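Local coordinates for protein purine nucleoside phosphorylase (Schistosoma mansoni, PDB 5TBU) that probably catalyses the reversible phosphorolysis of purine nucleosides such as inosine and guanosine, releasing the free base and ribose 1-phosphate, at residues I115-G120 / M221-E226; D130-K135 / S241-N246; V193-G198 / D217-S222. All coordinates share one frame; numbering follows the deposited sequence.

Overall arrangement
All three contacts are buried and reach one mixed sheet, and each touches the bound hypoxanthine. Contact 1 sets a loop and helix start against strand 112-121, lies nearest the centre of the chain and works through a few polar side chains and waters. Contact 2 pairs strands 131-139 and 236-246 antiparallel, with backbone bonds and apolar side chains. Contact 3 pairs strands 189-196 and 218-220 parallel and buries the largest area of the three. Contacts 1 and 3 share M221 and S222. N117 of contact 1 reaches S241 of contact 2 by a probable hydrogen bond of 2.7 Å from ND2 to OG.

Contact 1: residues I115-G120 / M221-E226; sequences ITNLAG and MSTVPE. With HPA (hypoxanthine), chain B.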
loop_
_atom_site.group_PDB
_atom_site.type_symbol
_atom_site.label_atom_id
_atom_site.label_comp_id
_atom_site.label_asym_id
_atom_site.label_seq_id
_atom_site.Cartn_x
_atom_site.Cartn_y
_atom_site.Cartn_z
ATOM N N ILE A 115 14.190 -18.769 -9.351
ATOM C CA ILE A 115 12.965 -18.711 -8.561
ATOM C C ILE A 115 11.799 -19.248 -9.382
ATOM O O ILE A 115 11.677 -18.950 -10.576
ATOM C CB ILE A 115 12.666 -17.272 -8.083
ATOM C CG1 ILE A 115 13.897 -16.659 -7.410
ATOM C CG2 ILE A 115 11.493 -17.262 -7.119
ATOM C CD1 ILE A 115 13.712 -15.214 -6.991
ATOM N N THR A 116 10.945 -20.047 -8.738
ATOM C CA THR A 116 9.683 -20.497 -9.308
ATOM C C THR A 116 8.551 -20.153 -8.349
ATOM O O THR A 116 8.761 -20.031 -7.139
ATOM C CB THR A 116 9.670 -22.013 -9.585
ATOM O OG1 THR A 116 9.839 -22.733 -8.357
ATOM C CG2 THR A 116 10.779 -22.394 -10.545
ATOM N N ASN A 117 7.346 -20.002 -8.894
ATOM C CA ASN A 117 6.185 -19.712 -8.065
ATOM C C ASN A 117 4.921 -20.142 -8.795
ATOM O O ASN A 117 4.931 -20.410 -9.999
ATOM C CB ASN A 117 6.116 -18.224 -7.689
ATOM C CG ASN A 117 6.048 -17.311 -8.903
ATOM O OD1 ASN A 117 7.038 -16.678 -9.272
ATOM N ND2 ASN A 117 4.877 -17.233 -9.524
ATOM N N LEU A 118 3.829 -20.210 -8.036
ATOM C CA LEU A 118 2.490 -20.395 -8.575
ATOM C C LEU A 118 1.797 -19.040 -8.651
ATOM O O LEU A 118 1.999 -18.183 -7.784
ATOM C CB LEU A 118 1.668 -21.353 -7.705
ATOM C CG LEU A 118 1.892 -22.869 -7.781
ATOM C CD1 LEU A 118 1.720 -23.362 -9.208
ATOM C CD2 LEU A 118 3.242 -23.290 -7.216
ATOM N N ALA A 119 0.984 -18.846 -9.686
ATOM C CA ALA A 119 0.330 -17.559 -9.880
ATOM C C ALA A 119 -0.879 -17.736 -10.790
ATOM O O ALA A 119 -1.113 -18.810 -11.349
ATOM C CB ALA A 119 1.305 -16.528 -10.454
ATOM N N GLY A 120 -1.648 -16.660 -10.923
ATOM C CA GLY A 120 -2.815 -16.637 -11.782
ATOM C C GLY A 120 -2.563 -15.856 -13.060
ATOM O O GLY A 120 -1.779 -14.910 -13.086
ATOM N N MET A 221 1.677 -13.690 -5.298
ATOM C CA MET A 221 1.837 -13.151 -3.952
ATOM C C MET A 221 3.264 -13.272 -3.418
ATOM O O MET A 221 3.461 -13.247 -2.198
ATOM C CB MET A 221 0.869 -13.840 -2.985
ATOM C CG MET A 221 -0.580 -13.895 -3.448
ATOM S SD MET A 221 -1.637 -14.729 -2.239
ATOM C CE MET A 221 -3.169 -14.898 -3.156
ATOM N N SER A 222 4.261 -13.389 -4.289
ATOM C CA SER A 222 5.626 -13.618 -3.815
ATOM C C SER A 222 6.614 -13.124 -4.869
ATOM O O SER A 222 6.267 -12.310 -5.731
ATOM C CB SER A 222 5.825 -15.107 -3.480
ATOM O OG SER A 222 5.696 -15.912 -4.640
ATOM N N THR A 223 7.862 -13.600 -4.765
ATOM C CA THR A 223 8.925 -13.431 -5.754
ATOM C C THR A 223 9.500 -12.017 -5.794
ATOM O O THR A 223 10.716 -11.842 -5.663
ATOM C CB THR A 223 8.430 -13.844 -7.146
ATOM O OG1 THR A 223 8.050 -15.226 -7.124
ATOM C CG2 THR A 223 9.522 -13.642 -8.186
ATOM N N VAL A 224 8.645 -11.004 -5.976
ATOM C CA VAL A 224 9.139 -9.630 -6.129
ATOM C C VAL A 224 10.007 -9.185 -4.958
ATOM O O VAL A 224 11.045 -8.547 -5.195
ATOM C CB VAL A 224 7.974 -8.678 -6.419
ATOM C CG1 VAL A 224 8.382 -7.231 -6.190
ATOM C CG2 VAL A 224 7.487 -8.862 -7.853
ATOM N N PRO A 225 9.668 -9.462 -3.689
ATOM C CA PRO A 225 10.603 -9.095 -2.608
ATOM C C PRO A 225 11.973 -9.733 -2.752
ATOM O O PRO A 225 12.987 -9.052 -2.553
ATOM C CB PRO A 225 9.880 -9.578 -1.344
ATOM C CG PRO A 225 8.444 -9.531 -1.704
ATOM C CD PRO A 225 8.376 -9.928 -3.148
ATOM N N GLU A 226 12.036 -11.022 -3.100
ATOM C CA GLU A 226 13.331 -11.681 -3.246
ATOM C C GLU A 226 14.117 -11.111 -4.421
ATOM O O GLU A 226 15.339 -10.935 -4.331
ATOM C CB GLU A 226 13.148 -13.191 -3.416
ATOM C CG GLU A 226 12.613 -13.923 -2.193
ATOM C CD GLU A 226 11.117 -14.163 -2.261
ATOM O OE1 GLU A 226 10.396 -13.288 -2.785
ATOM O OE2 GLU A 226 10.663 -15.235 -1.800
HETATM N N1 HPA B . -4.237 -18.654 -8.885
HETATM C C2 HPA B . -3.089 -19.190 -8.336
HETATM N N3 HPA B . -2.221 -18.393 -7.617
HETATM C C4 HPA B . -2.491 -17.075 -7.444
HETATM C C5 HPA B . -3.641 -16.520 -7.989
HETATM C C6 HPA B . -4.518 -17.316 -8.714
HETATM O O6 HPA B . -5.499 -16.820 -9.267
HETATM N N7 HPA B . -3.652 -15.209 -7.665
HETATM C C8 HPA B . -2.542 -14.950 -6.937
HETATM N N9 HPA B . -1.830 -16.091 -6.802
HETATM O O HOH W 1 0.924 -16.555 -5.777
HETATM O O HOH W 2 3.811 -15.973 -7.010
#
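N117 and T223 meet across the contact through a hydrogen bond between side chains. N117 CB starts the approach, 3.6 Å from T223 OG1 and 3.8 Å from S222 OG. CG stands between the backbone N and the carbonyl carbon (chi1 59°), a turn that brings the amide up beside T223. The tip then splits. N117 OD1 accepts the proton of T223 OG1 at 2.8 Å, with the hydroxyl above the amide plane, 49° out of it. N117 ND2 makes a weak bond of 3.5 Å to L118 O in its own strand, and its stronger partner is S241 OG on strand 236-246. The amide is thus held at both ends, which should fix its rotation. T223 OG1 is also bonded to R86.

The strand belongs to the central sheet of the phosphorylase superfamily fold, and T223 takes the N-cap position of helix 224-232, though its side chain makes no capping bond. Farther back, I115 sends CG2 to within 4.0 Å of T223 OG1, while its CD1 lies on E226 CB. The carboxylate of E226 forms a salt bridge with R86 through OE2.

Toward the hypoxanthine, water carries the contact. Water 1 donates to L118 O and accepts from M221 N at 3.0 Å. Water 2 also donates to L118 O and is hydrogen-bonded to S222 OG. The backbone of A119 and G120 comes close to the base, and M221 CE packs 3.8 Å from C8 of hypoxanthine. The M221 chain runs extended, and F161 of a neighbouring subunit packs on it.

Contact 2: residues D130-K135 / S241-N246; sequences DFVLIK and SLIANN. With HPA (hypoxanthine), chain B.
F131 and L242 face each other as a non-hydrogen-bonded antiparallel pair, and V132 and S241 form the hydrogen-bonded pair next to it. V132 N gives its proton to S241 O at 2.9 Å, and S241 N returns one to V132 O. A third bond runs from I243 N to D130 O at 2.8 Å. S241 O also takes a CA-H contact from F131.

On one face, L242 CD1 sits 3.7 Å from F131 CE1 and also rests near D130 O. L242 CG is anti to the backbone N (chi1 172°), which brings this methyl obliquely to the ring. On the other, V132 CG2 touches I243 CD1 at 3.8 Å. I134 CD1 comes to 3.6 Å from S241 OG, a hydroxyl bonded to N117 of strand 112-121.

Farther out, helix 259-283 covers the F131 face, where the ring meets that of W276. D130 OD2 bonds to K127 N. N246 caps the following helix, 247-253, through OD1.

Strand 236-246 also carries N245 to the ligand. N245 OD1 accepts from hypoxanthine N1 at 2.6 Å, and ND2 donates to O6 at 3.2 Å. D250 takes a second proton from this ND2 and should hold the amide in place. In relatives the asparagine usually takes N7 and O6, so the base is probably turned differently here, in the purine site that N245 and E203 form in this trimeric phosphorylase.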
loop_
_atom_site.group_PDB
_atom_site.type_symbol
_atom_site.label_atom_id
_atom_site.label_comp_id
_atom_site.label_asym_id
_atom_site.label_seq_id
_atom_site.Cartn_x
_atom_site.Cartn_y
_atom_site.Cartn_z
ATOM N N ASP A 130 0.470 -23.339 -18.088
ATOM C CA ASP A 130 1.498 -22.637 -18.841
ATOM C C ASP A 130 2.586 -22.109 -17.909
ATOM O O ASP A 130 2.368 -21.883 -16.715
ATOM C CB ASP A 130 0.903 -21.472 -19.637
ATOM C CG ASP A 130 0.056 -21.931 -20.813
ATOM O OD1 ASP A 130 0.163 -23.109 -21.209
ATOM O OD2 ASP A 130 -0.712 -21.103 -21.351
ATOM N N PHE A 131 3.772 -21.911 -18.479
ATOM C CA PHE A 131 4.886 -21.265 -17.803
ATOM C C PHE A 131 5.065 -19.854 -18.349
ATOM O O PHE A 131 4.805 -19.589 -19.526
ATOM C CB PHE A 131 6.186 -22.052 -17.988
ATOM C CG PHE A 131 6.112 -23.466 -17.503
ATOM C CD1 PHE A 131 6.008 -23.742 -16.150
ATOM C CD2 PHE A 131 6.157 -24.522 -18.397
ATOM C CE1 PHE A 131 5.945 -25.043 -15.698
ATOM C CE2 PHE A 131 6.095 -25.828 -17.950
ATOM C CZ PHE A 131 5.989 -26.088 -16.599
ATOM N N VAL A 132 5.513 -18.947 -17.483
ATOM C CA VAL A 132 5.763 -17.561 -17.864
ATOM C C VAL A 132 7.151 -17.170 -17.376
ATOM O O VAL A 132 7.413 -17.168 -16.166
ATOM C CB VAL A 132 4.703 -16.600 -17.297
ATOM C CG1 VAL A 132 5.031 -15.167 -17.689
ATOM C CG2 VAL A 132 3.316 -16.982 -17.792
ATOM N N LEU A 133 8.037 -16.843 -18.313
ATOM C CA LEU A 133 9.321 -16.246 -17.975
ATOM C C LEU A 133 9.099 -14.771 -17.655
ATOM O O LEU A 133 8.700 -13.994 -18.530
ATOM C CB LEU A 133 10.309 -16.410 -19.130
ATOM C CG LEU A 133 10.525 -17.830 -19.655
ATOM C CD1 LEU A 133 11.440 -17.824 -20.873
ATOM C CD2 LEU A 133 11.092 -18.724 -18.563
ATOM N N ILE A 134 9.342 -14.389 -16.407
ATOM C CA ILE A 134 9.068 -13.029 -15.956
ATOM C C ILE A 134 10.138 -12.097 -16.510
ATOM O O ILE A 134 11.332 -12.280 -16.249
ATOM C CB ILE A 134 9.012 -12.959 -14.424
ATOM C CG1 ILE A 134 7.885 -13.854 -13.901
ATOM C CG2 ILE A 134 8.825 -11.522 -13.965
ATOM C CD1 ILE A 134 7.781 -13.883 -12.391
ATOM N N LYS A 135 9.713 -11.097 -17.282
ATOM C CA LYS A 135 10.629 -10.111 -17.840
ATOM C C LYS A 135 10.513 -8.744 -17.184
ATOM O O LYS A 135 11.324 -7.861 -17.482
ATOM C CB LYS A 135 10.409 -9.973 -19.354
ATOM C CG LYS A 135 9.020 -9.514 -19.743
ATOM C CD LYS A 135 8.916 -9.337 -21.247
ATOM C CE LYS A 135 7.514 -8.926 -21.661
ATOM N NZ LYS A 135 7.136 -7.608 -21.084
ATOM N N SER A 241 6.938 -18.322 -13.501
ATOM C CA SER A 241 5.635 -18.540 -12.889
ATOM C C SER A 241 4.919 -19.694 -13.577
ATOM O O SER A 241 4.911 -19.791 -14.807
ATOM C CB SER A 241 4.763 -17.285 -12.967
ATOM O OG SER A 241 5.143 -16.321 -12.005
ATOM N N LEU A 242 4.315 -20.565 -12.775
ATOM C CA LEU A 242 3.426 -21.605 -13.272
ATOM C C LEU A 242 1.989 -21.123 -13.126
ATOM O O LEU A 242 1.542 -20.819 -12.014
ATOM C CB LEU A 242 3.638 -22.914 -12.515
ATOM C CG LEU A 242 2.634 -24.028 -12.808
ATOM C CD1 LEU A 242 2.592 -24.346 -14.294
ATOM C CD2 LEU A 242 2.982 -25.265 -12.004
ATOM N N ILE A 243 1.272 -21.050 -14.243
ATOM C CA ILE A 243 -0.100 -20.551 -14.243
ATOM C C ILE A 243 -1.032 -21.660 -13.770
ATOM O O ILE A 243 -1.161 -22.699 -14.425
ATOM C CB ILE A 243 -0.506 -20.049 -15.636
ATOM C CG1 ILE A 243 0.510 -19.032 -16.156
ATOM C CG2 ILE A 243 -1.900 -19.439 -15.590
ATOM C CD1 ILE A 243 0.674 -17.828 -15.262
ATOM N N ALA A 244 -1.686 -21.438 -12.631
ATOM C CA ALA A 244 -2.656 -22.392 -12.111
ATOM C C ALA A 244 -4.046 -22.197 -12.701
ATOM O O ALA A 244 -4.814 -23.161 -12.788
ATOM C CB ALA A 244 -2.729 -22.292 -10.585
ATOM N N ASN A 245 -4.376 -20.978 -13.121
ATOM C CA ASN A 245 -5.695 -20.653 -13.644
ATOM C C ASN A 245 -5.642 -19.253 -14.231
ATOM O O ASN A 245 -4.746 -18.464 -13.916
ATOM C CB ASN A 245 -6.768 -20.729 -12.556
ATOM C CG ASN A 245 -6.473 -19.805 -11.389
ATOM O OD1 ASN A 245 -5.613 -20.098 -10.557
ATOM N ND2 ASN A 245 -7.180 -18.681 -11.325
ATOM N N ASN A 246 -6.617 -18.952 -15.084
ATOM C CA ASN A 246 -6.796 -17.616 -15.640
ATOM C C ASN A 246 -7.994 -16.987 -14.939
ATOM O O ASN A 246 -9.140 -17.379 -15.192
ATOM C CB ASN A 246 -7.002 -17.669 -17.151
ATOM C CG ASN A 246 -6.940 -16.297 -17.794
ATOM O OD1 ASN A 246 -7.838 -15.473 -17.616
ATOM N ND2 ASN A 246 -5.877 -16.045 -18.549
HETATM N N1 HPA B . -4.237 -18.654 -8.885
HETATM C C2 HPA B . -3.089 -19.190 -8.336
HETATM N N3 HPA B . -2.221 -18.393 -7.617
HETATM C C4 HPA B . -2.491 -17.075 -7.444
HETATM C C5 HPA B . -3.641 -16.520 -7.989
HETATM C C6 HPA B . -4.518 -17.316 -8.714
HETATM O O6 HPA B . -5.499 -16.820 -9.267
HETATM N N7 HPA B . -3.652 -15.209 -7.665
HETATM C C8 HPA B . -2.542 -14.950 -6.937
HETATM N N9 HPA B . -1.830 -16.091 -6.802
#

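Contact 3: residues V193-G198 / D217-S222; sequences VYAFNG and DVVGMS. With HPA (hypoxanthine), chain B.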
loop_
_atom_site.group_PDB
_atom_site.type_symbol
_atom_site.label_atom_id
_atom_site.label_comp_id
_atom_site.label_asym_id
_atom_site.label_seq_id
_atom_site.Cartn_x
_atom_site.Cartn_y
_atom_site.Cartn_z
ATOM N N VAL A 193 4.639 -9.774 -17.762
ATOM C CA VAL A 193 4.875 -8.868 -16.646
ATOM C C VAL A 193 4.139 -9.402 -15.427
ATOM O O VAL A 193 2.954 -9.752 -15.508
ATOM C CB VAL A 193 4.417 -7.439 -16.987
ATOM C CG1 VAL A 193 4.635 -6.509 -15.805
ATOM C CG2 VAL A 193 5.149 -6.928 -18.220
ATOM N N TYR A 194 4.835 -9.456 -14.296
ATOM C CA TYR A 194 4.325 -10.055 -13.070
ATOM C C TYR A 194 3.846 -8.963 -12.120
ATOM O O TYR A 194 4.612 -8.060 -11.775
ATOM C CB TYR A 194 5.422 -10.897 -12.417
ATOM C CG TYR A 194 5.052 -11.569 -11.114
ATOM C CD1 TYR A 194 5.194 -10.903 -9.900
ATOM C CD2 TYR A 194 4.596 -12.879 -11.094
ATOM C CE1 TYR A 194 4.871 -11.517 -8.706
ATOM C CE2 TYR A 194 4.274 -13.503 -9.904
ATOM C CZ TYR A 194 4.415 -12.817 -8.713
ATOM O OH TYR A 194 4.099 -13.429 -7.523
ATOM N N ALA A 195 2.590 -9.048 -11.695
ATOM C CA ALA A 195 2.038 -8.108 -10.728
ATOM C C ALA A 195 2.104 -8.707 -9.329
ATOM O O ALA A 195 1.749 -9.871 -9.125
ATOM C CB ALA A 195 0.594 -7.740 -11.076
ATOM N N PHE A 196 2.566 -7.907 -8.370
ATOM C CA PHE A 196 2.724 -8.343 -6.987
ATOM C C PHE A 196 1.488 -7.926 -6.195
ATOM O O PHE A 196 1.319 -6.745 -5.873
ATOM C CB PHE A 196 3.995 -7.757 -6.372
ATOM C CG PHE A 196 4.283 -8.243 -4.973
ATOM C CD1 PHE A 196 3.719 -9.415 -4.493
ATOM C CD2 PHE A 196 5.121 -7.521 -4.137
ATOM C CE1 PHE A 196 3.983 -9.856 -3.208
ATOM C CE2 PHE A 196 5.389 -7.958 -2.851
ATOM C CZ PHE A 196 4.820 -9.127 -2.388
ATOM N N ASN A 197 0.630 -8.896 -5.889
ATOM C CA ASN A 197 -0.479 -8.725 -4.957
ATOM C C ASN A 197 -0.027 -9.224 -3.589
ATOM O O ASN A 197 0.378 -10.383 -3.455
ATOM C CB ASN A 197 -1.716 -9.489 -5.435
ATOM C CG ASN A 197 -2.824 -9.541 -4.388
ATOM O OD1 ASN A 197 -2.903 -8.693 -3.499
ATOM N ND2 ASN A 197 -3.693 -10.542 -4.499
ATOM N N GLY A 198 -0.104 -8.353 -2.580
ATOM C CA GLY A 198 0.381 -8.723 -1.259
ATOM C C GLY A 198 -0.275 -9.975 -0.703
ATOM O O GLY A 198 0.373 -10.779 -0.030
ATOM N N ASP A 217 0.298 -9.287 -16.975
ATOM C CA ASP A 217 0.052 -10.587 -17.581
ATOM C C ASP A 217 -0.178 -11.665 -16.529
ATOM O O ASP A 217 -1.004 -12.563 -16.728
ATOM C CB ASP A 217 1.225 -10.978 -18.486
ATOM C CG ASP A 217 1.471 -9.972 -19.599
ATOM O OD1 ASP A 217 0.524 -9.667 -20.357
ATOM O OD2 ASP A 217 2.613 -9.475 -19.711
ATOM N N VAL A 218 0.543 -11.584 -15.411
ATOM C CA VAL A 218 0.482 -12.565 -14.334
ATOM C C VAL A 218 0.377 -11.816 -13.010
ATOM O O VAL A 218 0.867 -10.692 -12.875
ATOM C CB VAL A 218 1.724 -13.491 -14.347
ATOM C CG1 VAL A 218 1.528 -14.670 -13.421
ATOM C CG2 VAL A 218 2.030 -13.972 -15.756
ATOM N N VAL A 219 -0.278 -12.439 -12.028
ATOM C CA VAL A 219 -0.391 -11.877 -10.684
ATOM C C VAL A 219 -0.129 -12.985 -9.669
ATOM O O VAL A 219 -0.649 -14.096 -9.806
ATOM C CB VAL A 219 -1.768 -11.222 -10.442
ATOM C CG1 VAL A 219 -2.900 -12.204 -10.719
ATOM C CG2 VAL A 219 -1.859 -10.675 -9.022
ATOM N N GLY A 220 0.695 -12.687 -8.663
ATOM C CA GLY A 220 1.028 -13.639 -7.624
ATOM C C GLY A 220 1.345 -12.914 -6.333
ATOM O O GLY A 220 1.308 -11.684 -6.267
ATOM N N MET A 221 1.677 -13.690 -5.298
ATOM C CA MET A 221 1.837 -13.151 -3.952
ATOM C C MET A 221 3.264 -13.272 -3.418
ATOM O O MET A 221 3.461 -13.247 -2.198
ATOM C CB MET A 221 0.869 -13.840 -2.985
ATOM C CG MET A 221 -0.580 -13.895 -3.448
ATOM S SD MET A 221 -1.637 -14.729 -2.239
ATOM C CE MET A 221 -3.169 -14.898 -3.156
ATOM N N SER A 222 4.261 -13.389 -4.289
ATOM C CA SER A 222 5.626 -13.618 -3.815
ATOM C C SER A 222 6.614 -13.124 -4.869
ATOM O O SER A 222 6.267 -12.310 -5.731
ATOM C CB SER A 222 5.825 -15.107 -3.480
ATOM O OG SER A 222 5.696 -15.912 -4.640
HETATM N N1 HPA B . -4.237 -18.654 -8.885
HETATM C C2 HPA B . -3.089 -19.190 -8.336
HETATM N N3 HPA B . -2.221 -18.393 -7.617
HETATM C C4 HPA B . -2.491 -17.075 -7.444
HETATM C C5 HPA B . -3.641 -16.520 -7.989
HETATM C C6 HPA B . -4.518 -17.316 -8.714
HETATM O O6 HPA B . -5.499 -16.820 -9.267
HETATM N N7 HPA B . -3.652 -15.209 -7.665
HETATM C C8 HPA B . -2.542 -14.950 -6.937
HETATM N N9 HPA B . -1.830 -16.091 -6.802
HETATM O O HOH W 2 3.811 -15.973 -7.010
HETATM O O HOH W 3 2.883 -11.613 0.204
#
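The Y194 ring lies obliquely against G220 CA, V219 C and V218 CG1, and water 2 sits at its edge, in the ring plane. Y194 OH accepts the proton of S222 N at 3.2 Å and is hydrogen-bonded to water 2 at 2.6 Å. CG stands opposite the backbone N (chi1 179°), which brings the ring end up to G220, where a CB would lie in the way of Y194 OH. The F196 ring turns an edge to G220 O, which lies in its plane, and CE1 comes 3.5 Å from M221 C.

Strands 189-196 and 218-220 run parallel, joined through helix 205-213 as a beta-alpha-beta unit. V218 O accepts from A195 N at 2.7 Å. A195 O then takes G220 N, and G220 O takes N197 N. At the start of the pairing V193 O receives both D217 N and V218 N. D217 OD2 answers V193 N at 2.8 Å with its anti lone pair.

N197 CB touches V219 CG2, while its ND2 bonds to E203, which also binds hypoxanthine. V219 O comes 3.5 Å from C8 of the base. L143 of a neighbouring subunit packs on N197. Water 3 donates to both G198 O and M221 O.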